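Local coordinates for UL37 (Suid herpesvirus 1, PDB 4K70), which is an inner tegument protein of the virus, here its N-terminal half, which probably takes part in controlling the intracellular trafficking of viral particles, at residues R26-A34 and A464-W472; Q317-V327 and A367-V377. All blocks are in the same frame, centred on the assembly; numbering follows the deposited sequence.

Contact 1 of 2, residues R26-A34 and A464-W472; sequences RILEFFMAA and AAREALNTW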
# COMPACT_ATOMS: atom_id res chain seq x y z
N ARG A 26 35.29 -3.18 -16.93
CA ARG A 26 34.04 -3.85 -17.24
C ARG A 26 33.27 -4.25 -15.98
O ARG A 26 32.07 -4.00 -15.88
CB ARG A 26 34.32 -5.10 -18.07
CG ARG A 26 35.10 -4.81 -19.31
CD ARG A 26 34.35 -3.84 -20.19
NE ARG A 26 35.04 -3.62 -21.46
CZ ARG A 26 35.56 -2.45 -21.83
NH1 ARG A 26 35.45 -1.40 -21.03
NH2 ARG A 26 36.18 -2.34 -22.99
N ILE A 27 33.96 -4.89 -15.04
CA ILE A 27 33.33 -5.32 -13.80
C ILE A 27 32.86 -4.10 -13.01
O ILE A 27 31.75 -4.08 -12.48
CB ILE A 27 34.28 -6.19 -12.94
CG1 ILE A 27 34.60 -7.50 -13.67
CG2 ILE A 27 33.66 -6.48 -11.58
CD1 ILE A 27 35.65 -8.34 -12.99
N LEU A 28 33.70 -3.07 -12.96
CA LEU A 28 33.36 -1.83 -12.27
C LEU A 28 32.13 -1.19 -12.89
O LEU A 28 31.34 -0.55 -12.20
CB LEU A 28 34.54 -0.85 -12.30
CG LEU A 28 35.78 -1.24 -11.48
CD1 LEU A 28 36.92 -0.27 -11.75
CD2 LEU A 28 35.46 -1.29 -9.98
N GLU A 29 31.95 -1.37 -14.20
CA GLU A 29 30.77 -0.83 -14.88
C GLU A 29 29.51 -1.56 -14.46
O GLU A 29 28.45 -0.94 -14.26
CB GLU A 29 30.95 -0.90 -16.40
CG GLU A 29 31.95 0.11 -16.94
CD GLU A 29 32.57 -0.32 -18.25
OE1 GLU A 29 31.93 -1.11 -18.98
OE2 GLU A 29 33.70 0.13 -18.54
N PHE A 30 29.61 -2.88 -14.31
CA PHE A 30 28.48 -3.67 -13.83
C PHE A 30 28.12 -3.22 -12.42
O PHE A 30 26.94 -3.06 -12.10
CB PHE A 30 28.81 -5.15 -13.87
CG PHE A 30 27.75 -6.02 -13.27
CD1 PHE A 30 26.57 -6.26 -13.94
CD2 PHE A 30 27.94 -6.60 -12.03
CE1 PHE A 30 25.59 -7.07 -13.39
CE2 PHE A 30 26.97 -7.41 -11.46
CZ PHE A 30 25.79 -7.65 -12.15
N PHE A 31 29.14 -2.99 -11.60
CA PHE A 31 28.94 -2.52 -10.24
C PHE A 31 28.07 -1.26 -10.18
O PHE A 31 27.38 -1.02 -9.19
CB PHE A 31 30.29 -2.27 -9.54
CG PHE A 31 31.01 -3.53 -9.13
CD1 PHE A 31 30.34 -4.75 -9.10
CD2 PHE A 31 32.35 -3.50 -8.78
CE1 PHE A 31 31.00 -5.92 -8.71
CE2 PHE A 31 33.02 -4.66 -8.39
CZ PHE A 31 32.35 -5.87 -8.36
N MET A 32 28.09 -0.46 -11.24
CA MET A 32 27.34 0.79 -11.26
C MET A 32 26.21 0.85 -12.30
O MET A 32 25.55 1.89 -12.45
CB MET A 32 28.29 1.97 -11.44
CG MET A 32 29.17 2.23 -10.23
SD MET A 32 30.27 3.63 -10.45
CE MET A 32 31.45 2.95 -11.60
N ALA A 33 25.97 -0.25 -12.99
CA ALA A 33 24.96 -0.30 -14.04
C ALA A 33 23.55 0.00 -13.53
O ALA A 33 23.25 -0.12 -12.34
CB ALA A 33 24.99 -1.64 -14.75
N ALA A 34 22.67 0.39 -14.45
CA ALA A 34 21.31 0.77 -14.09
C ALA A 34 20.30 -0.14 -14.76
O ALA A 34 19.09 -0.06 -14.50
CB ALA A 34 21.06 2.22 -14.46
N ALA A 464 39.20 -0.38 -6.10
CA ALA A 464 38.32 0.32 -7.01
C ALA A 464 36.91 -0.24 -6.85
O ALA A 464 35.92 0.47 -7.03
CB ALA A 464 38.79 0.14 -8.44
N ALA A 465 36.84 -1.52 -6.50
CA ALA A 465 35.57 -2.19 -6.23
C ALA A 465 34.81 -1.45 -5.14
O ALA A 465 33.63 -1.16 -5.29
CB ALA A 465 35.82 -3.64 -5.83
N ARG A 466 35.51 -1.14 -4.06
CA ARG A 466 34.93 -0.38 -2.96
C ARG A 466 34.36 0.96 -3.42
O ARG A 466 33.29 1.37 -2.99
CB ARG A 466 35.97 -0.16 -1.86
CG ARG A 466 35.47 0.72 -0.72
CD ARG A 466 36.43 0.70 0.45
NE ARG A 466 36.59 -0.64 1.01
CZ ARG A 466 35.96 -1.08 2.11
NH1 ARG A 466 35.14 -0.28 2.77
NH2 ARG A 466 36.17 -2.31 2.55
N GLU A 467 35.08 1.64 -4.30
CA GLU A 467 34.68 2.97 -4.70
C GLU A 467 33.50 2.93 -5.67
O GLU A 467 32.60 3.77 -5.60
CB GLU A 467 35.85 3.71 -5.34
CG GLU A 467 35.70 5.22 -5.31
CD GLU A 467 36.77 5.93 -6.10
OE1 GLU A 467 37.94 5.46 -6.10
OE2 GLU A 467 36.45 6.96 -6.73
N ALA A 468 33.50 1.95 -6.56
CA ALA A 468 32.40 1.77 -7.51
C ALA A 468 31.09 1.42 -6.78
O ALA A 468 30.07 2.07 -6.99
CB ALA A 468 32.74 0.70 -8.52
N LEU A 469 31.15 0.40 -5.93
CA LEU A 469 29.98 -0.05 -5.19
C LEU A 469 29.41 1.02 -4.26
O LEU A 469 28.19 1.20 -4.17
CB LEU A 469 30.29 -1.35 -4.44
CG LEU A 469 30.48 -2.55 -5.39
CD1 LEU A 469 31.08 -3.77 -4.69
CD2 LEU A 469 29.14 -2.90 -6.05
N ASN A 470 30.30 1.75 -3.57
CA ASN A 470 29.90 2.90 -2.74
C ASN A 470 29.18 3.97 -3.55
O ASN A 470 28.20 4.55 -3.09
CB ASN A 470 31.11 3.53 -2.06
CG ASN A 470 31.43 2.90 -0.72
OD1 ASN A 470 30.54 2.39 -0.04
ND2 ASN A 470 32.70 2.93 -0.33
N THR A 471 29.69 4.23 -4.75
CA THR A 471 29.09 5.21 -5.63
C THR A 471 27.70 4.76 -6.07
O THR A 471 26.76 5.56 -6.13
CB THR A 471 29.97 5.44 -6.87
OG1 THR A 471 31.23 6.00 -6.46
CG2 THR A 471 29.30 6.37 -7.87
N TRP A 472 27.57 3.48 -6.37
CA TRP A 472 26.29 2.91 -6.78
C TRP A 472 25.26 2.97 -5.65
O TRP A 472 24.13 3.41 -5.84
CB TRP A 472 26.49 1.47 -7.22
CG TRP A 472 25.24 0.84 -7.67
CD1 TRP A 472 24.46 1.21 -8.73
CD2 TRP A 472 24.59 -0.30 -7.08
NE1 TRP A 472 23.37 0.38 -8.84
CE2 TRP A 472 23.43 -0.56 -7.84
CE3 TRP A 472 24.89 -1.12 -5.99
CZ2 TRP A 472 22.57 -1.60 -7.54
CZ3 TRP A 472 24.04 -2.16 -5.70
CH2 TRP A 472 22.88 -2.39 -6.46
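Phe31 and Leu28 of helix 20-32 pack against Ala465, Ala468 and Leu469 of helix 464-481, joining two nearly parallel helices of an all-helical bundle whose members lie far apart in sequence. The short axes approach to 8.5 Å and cross at -23°. Most of the contact is apolar. Leu28 sends its two methyls to different neighbours: CD1 meets Ala464 CB at 3.8 Å, while CD2 lies over the backbone of Ala464 and against Ala468 CB at 3.7 Å. The small side chain of Ala468 thus lets both Leu28 and the CB of Phe31 come close to its helix. The ring of Phe31 is sandwiched. Over one face sits Leu469 CG, a CH-pi contact 4.2 Å from the ring centroid, and over the opposite face lies the carbonyl oxygen of Ile27 from its own helix; CE2 reaches Ala465 CB. Met32 runs along the more exposed flank, where CG rests on Ala468 O and SD passes Thr471 CG2 at 3.9 Å. Its chain turns at the last torsion (chi3 -73°), which brings CE back to Ala468 CB.

Polar groups do not bridge the two segments by hydrogen bonds. Thr471 OG1 instead donates to Glu467 O in its own helix at 2.8 Å, on the opposite face of that carbonyl from the backbone N of Thr471. Trp78 of helix 63-78 meets Trp472 edge-to-face, and Leu469 also touches Val451 of helix 438-458, placing the pair among further bundle helices. With CG anti to the backbone N (chi1 -179°), the Trp472 indole lies against the backbone of Phe31 and Met32, and Phe31 O stands over one face of it, 3.2 Å from Trp472 CG.

Contact 2 of 2, residues Q317-V327 and A367-V377; sequences QVDATGVWEAV and AQRAVGCTAVV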
# COMPACT_ATOMS: atom_id res chain seq x y z
N GLN A 317 -27.65 20.06 11.96
CA GLN A 317 -26.24 20.04 12.32
C GLN A 317 -25.90 18.72 13.02
O GLN A 317 -26.25 18.52 14.18
CB GLN A 317 -25.89 21.23 13.23
CG GLN A 317 -24.42 21.33 13.55
CD GLN A 317 -23.56 21.35 12.30
OE1 GLN A 317 -23.59 22.32 11.53
NE2 GLN A 317 -22.81 20.26 12.07
N VAL A 318 -25.25 17.81 12.31
CA VAL A 318 -24.82 16.57 12.94
C VAL A 318 -23.64 16.85 13.84
O VAL A 318 -22.87 17.79 13.62
CB VAL A 318 -24.44 15.46 11.92
CG1 VAL A 318 -25.62 15.09 11.08
CG2 VAL A 318 -23.27 15.92 11.06
N ASP A 319 -23.48 16.04 14.87
CA ASP A 319 -22.38 16.22 15.80
C ASP A 319 -21.16 15.41 15.38
O ASP A 319 -21.11 14.20 15.59
CB ASP A 319 -22.82 15.83 17.19
CG ASP A 319 -21.70 15.87 18.20
OD1 ASP A 319 -20.72 16.63 18.00
OD2 ASP A 319 -21.82 15.14 19.20
N ALA A 320 -20.16 16.07 14.80
CA ALA A 320 -18.94 15.39 14.42
C ALA A 320 -17.77 15.68 15.36
O ALA A 320 -16.64 15.32 15.06
CB ALA A 320 -18.57 15.73 12.97
N THR A 321 -18.02 16.32 16.49
CA THR A 321 -16.93 16.64 17.42
C THR A 321 -16.17 15.42 17.90
O THR A 321 -14.94 15.40 17.88
CB THR A 321 -17.42 17.46 18.63
OG1 THR A 321 -18.42 16.72 19.34
CG2 THR A 321 -18.02 18.77 18.16
N GLY A 322 -16.88 14.38 18.33
CA GLY A 322 -16.21 13.18 18.80
C GLY A 322 -15.40 12.47 17.73
O GLY A 322 -14.28 12.00 17.99
N VAL A 323 -15.94 12.39 16.51
CA VAL A 323 -15.21 11.68 15.46
C VAL A 323 -13.98 12.48 15.03
O VAL A 323 -12.93 11.91 14.77
CB VAL A 323 -16.09 11.34 14.23
CG1 VAL A 323 -16.71 12.59 13.65
CG2 VAL A 323 -15.24 10.60 13.17
N TRP A 324 -14.13 13.80 14.99
CA TRP A 324 -13.03 14.69 14.64
C TRP A 324 -11.93 14.59 15.69
O TRP A 324 -10.74 14.59 15.36
CB TRP A 324 -13.53 16.14 14.53
CG TRP A 324 -12.45 17.13 14.26
CD1 TRP A 324 -12.27 18.34 14.88
CD2 TRP A 324 -11.36 17.00 13.32
NE1 TRP A 324 -11.16 18.97 14.37
CE2 TRP A 324 -10.59 18.17 13.42
CE3 TRP A 324 -10.99 16.00 12.40
CZ2 TRP A 324 -9.44 18.37 12.64
CZ3 TRP A 324 -9.86 16.21 11.63
CH2 TRP A 324 -9.10 17.39 11.75
N GLU A 325 -12.33 14.53 16.96
CA GLU A 325 -11.37 14.32 18.04
C GLU A 325 -10.63 12.98 17.88
O GLU A 325 -9.40 12.92 18.01
CB GLU A 325 -12.07 14.39 19.41
CG GLU A 325 -12.49 15.81 19.80
CD GLU A 325 -13.33 15.86 21.08
OE1 GLU A 325 -13.38 14.84 21.81
OE2 GLU A 325 -13.94 16.93 21.35
N ALA A 326 -11.38 11.91 17.62
CA ALA A 326 -10.75 10.59 17.49
C ALA A 326 -9.84 10.52 16.27
O ALA A 326 -8.80 9.86 16.30
CB ALA A 326 -11.80 9.49 17.47
N VAL A 327 -10.22 11.20 15.19
CA VAL A 327 -9.40 11.26 13.98
C VAL A 327 -8.10 12.01 14.24
O VAL A 327 -7.03 11.62 13.78
CB VAL A 327 -10.14 11.98 12.80
CG1 VAL A 327 -9.12 12.46 11.76
CG2 VAL A 327 -11.21 11.06 12.16
N ALA A 367 -19.30 23.73 14.56
CA ALA A 367 -19.83 22.38 14.34
C ALA A 367 -19.65 21.96 12.88
O ALA A 367 -19.38 20.79 12.59
CB ALA A 367 -21.30 22.31 14.75
N GLN A 368 -19.79 22.91 11.97
CA GLN A 368 -19.59 22.64 10.55
C GLN A 368 -18.12 22.36 10.26
O GLN A 368 -17.79 21.54 9.40
CB GLN A 368 -20.07 23.83 9.72
CG GLN A 368 -21.60 23.91 9.60
CD GLN A 368 -22.06 25.23 9.03
OE1 GLN A 368 -21.25 26.13 8.80
NE2 GLN A 368 -23.37 25.36 8.79
N ARG A 369 -17.25 23.07 10.96
CA ARG A 369 -15.81 22.84 10.86
C ARG A 369 -15.43 21.41 11.21
O ARG A 369 -14.60 20.81 10.54
CB ARG A 369 -15.05 23.80 11.77
CG ARG A 369 -14.94 25.22 11.22
CD ARG A 369 -14.32 26.16 12.25
NE ARG A 369 -14.01 27.44 11.64
CZ ARG A 369 -14.71 28.55 11.82
NH1 ARG A 369 -15.74 28.56 12.66
NH2 ARG A 369 -14.35 29.67 11.20
N ALA A 370 -16.05 20.87 12.26
CA ALA A 370 -15.77 19.50 12.69
C ALA A 370 -16.15 18.48 11.60
O ALA A 370 -15.45 17.50 11.37
CB ALA A 370 -16.51 19.18 13.96
N VAL A 371 -17.30 18.71 10.96
CA VAL A 371 -17.73 17.84 9.85
C VAL A 371 -16.79 18.00 8.66
O VAL A 371 -16.37 17.02 8.03
CB VAL A 371 -19.15 18.18 9.37
CG1 VAL A 371 -19.52 17.29 8.19
CG2 VAL A 371 -20.17 18.02 10.51
N GLY A 372 -16.45 19.25 8.34
CA GLY A 372 -15.59 19.50 7.19
C GLY A 372 -14.19 18.97 7.38
O GLY A 372 -13.62 18.35 6.48
N CYS A 373 -13.60 19.25 8.54
CA CYS A 373 -12.29 18.70 8.88
C CYS A 373 -12.28 17.18 8.77
O CYS A 373 -11.38 16.61 8.17
CB CYS A 373 -11.90 19.13 10.30
SG CYS A 373 -11.30 20.85 10.34
N THR A 374 -13.26 16.53 9.38
CA THR A 374 -13.31 15.08 9.34
C THR A 374 -13.41 14.57 7.90
O THR A 374 -12.76 13.58 7.53
CB THR A 374 -14.49 14.54 10.18
OG1 THR A 374 -14.38 15.04 11.52
CG2 THR A 374 -14.49 13.01 10.21
N ALA A 375 -14.21 15.25 7.08
CA ALA A 375 -14.44 14.81 5.71
C ALA A 375 -13.23 15.09 4.82
O ALA A 375 -12.87 14.26 3.98
CB ALA A 375 -15.69 15.44 5.12
N VAL A 376 -12.59 16.24 5.01
CA VAL A 376 -11.38 16.53 4.24
C VAL A 376 -10.22 15.57 4.56
O VAL A 376 -9.60 14.98 3.66
CB VAL A 376 -10.91 17.98 4.46
CG1 VAL A 376 -9.54 18.17 3.85
CG2 VAL A 376 -11.92 18.97 3.87
N VAL A 377 -9.91 15.41 5.84
CA VAL A 377 -8.85 14.48 6.23
C VAL A 377 -9.21 13.05 5.82
O VAL A 377 -8.37 12.28 5.35
CB VAL A 377 -8.59 14.56 7.73
CG1 VAL A 377 -7.67 13.41 8.19
CG2 VAL A 377 -7.97 15.92 8.08
O HOH W 1 -25.23 23.59 9.75
O HOH W 2 -19.93 18.99 14.43
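Trp324 is a knob from helix 321-329 set in a hole formed by Ala370, Cys373, Thr374 and Val377 of helix 366-385. Its CB starts beside Thr374 OG1, 3.3 Å away, and also nears Ala370 O. CG lies anti to the backbone N, carrying the indole across the partner helix. CD2 and CE2 pass Cys373 CB, and CE3 runs by Thr374 OG1 at 3.6 Å. The six-membered ring then settles on Cys373: CB stands over its face, 3.4 Å from the centroid and only 9° off the normal, a close CH-pi contact, with SG more oblique. At the far edge CZ3 and CH2 meet Val377 CG2. NE1, on the five-membered ring, makes no hydrogen bond across the contact and is instead hydrogen-bonded to a glycerol, probably from the crystallisation liquor.

Thr374 OG1 is itself tied to Ala370 O at 2.7 Å, nearly along the C=O axis, so the hydroxyl facing Trp324 is satisfied within its own helix. Before the helix, Ala320 CB packs on Val371 CG2. Gln317 lays CG and CD on Ala367 CB, and its bend at chi2 (54°) turns NE2 back to Val318 O, 2.9 Å away and in the carbonyl plane. Two waters bridge the polar side: one links Gln317 OE1 to Gln368 NE2, while the other accepts from Ala320 N and donates to Ala367 O and, at longer range, to Val318 O. Gln368 OE1 accepts from Thr365 N. Asp319 OD1 accepts Thr321 N from above the carboxylate plane, closing an Asx turn, and takes Thr321 OG1 on its syn lone pair. Val327 continues the apolar face onto Val377, beside helix 333-342. The whole is a helix pair crossing at 43° with one knob-into-hole, Trp324, and a water-bridged lead-in to the first helix.

How the contacts relate
Contact 1 and contact 2 lie on opposite sides of the chain's centre, their own centres about 54 Å apart, and share no helix. In sequence, contact 1 brings together regions more than 400 residues apart, whereas contact 2 joins neighbours separated by about 40 residues and falls between the two segments of contact 1. Both are partly buried, with an aliphatic and aromatic core: Phe31 faces Leu469 in contact 1, Trp324 faces Cys373 in contact 2. The helices of contact 1 run closer to parallel; contact 2 crosses more steeply and buries more surface. Neither has a direct hydrogen bond between its segments, but in contact 2 waters bridge them, beside an Asx turn in its longer loop.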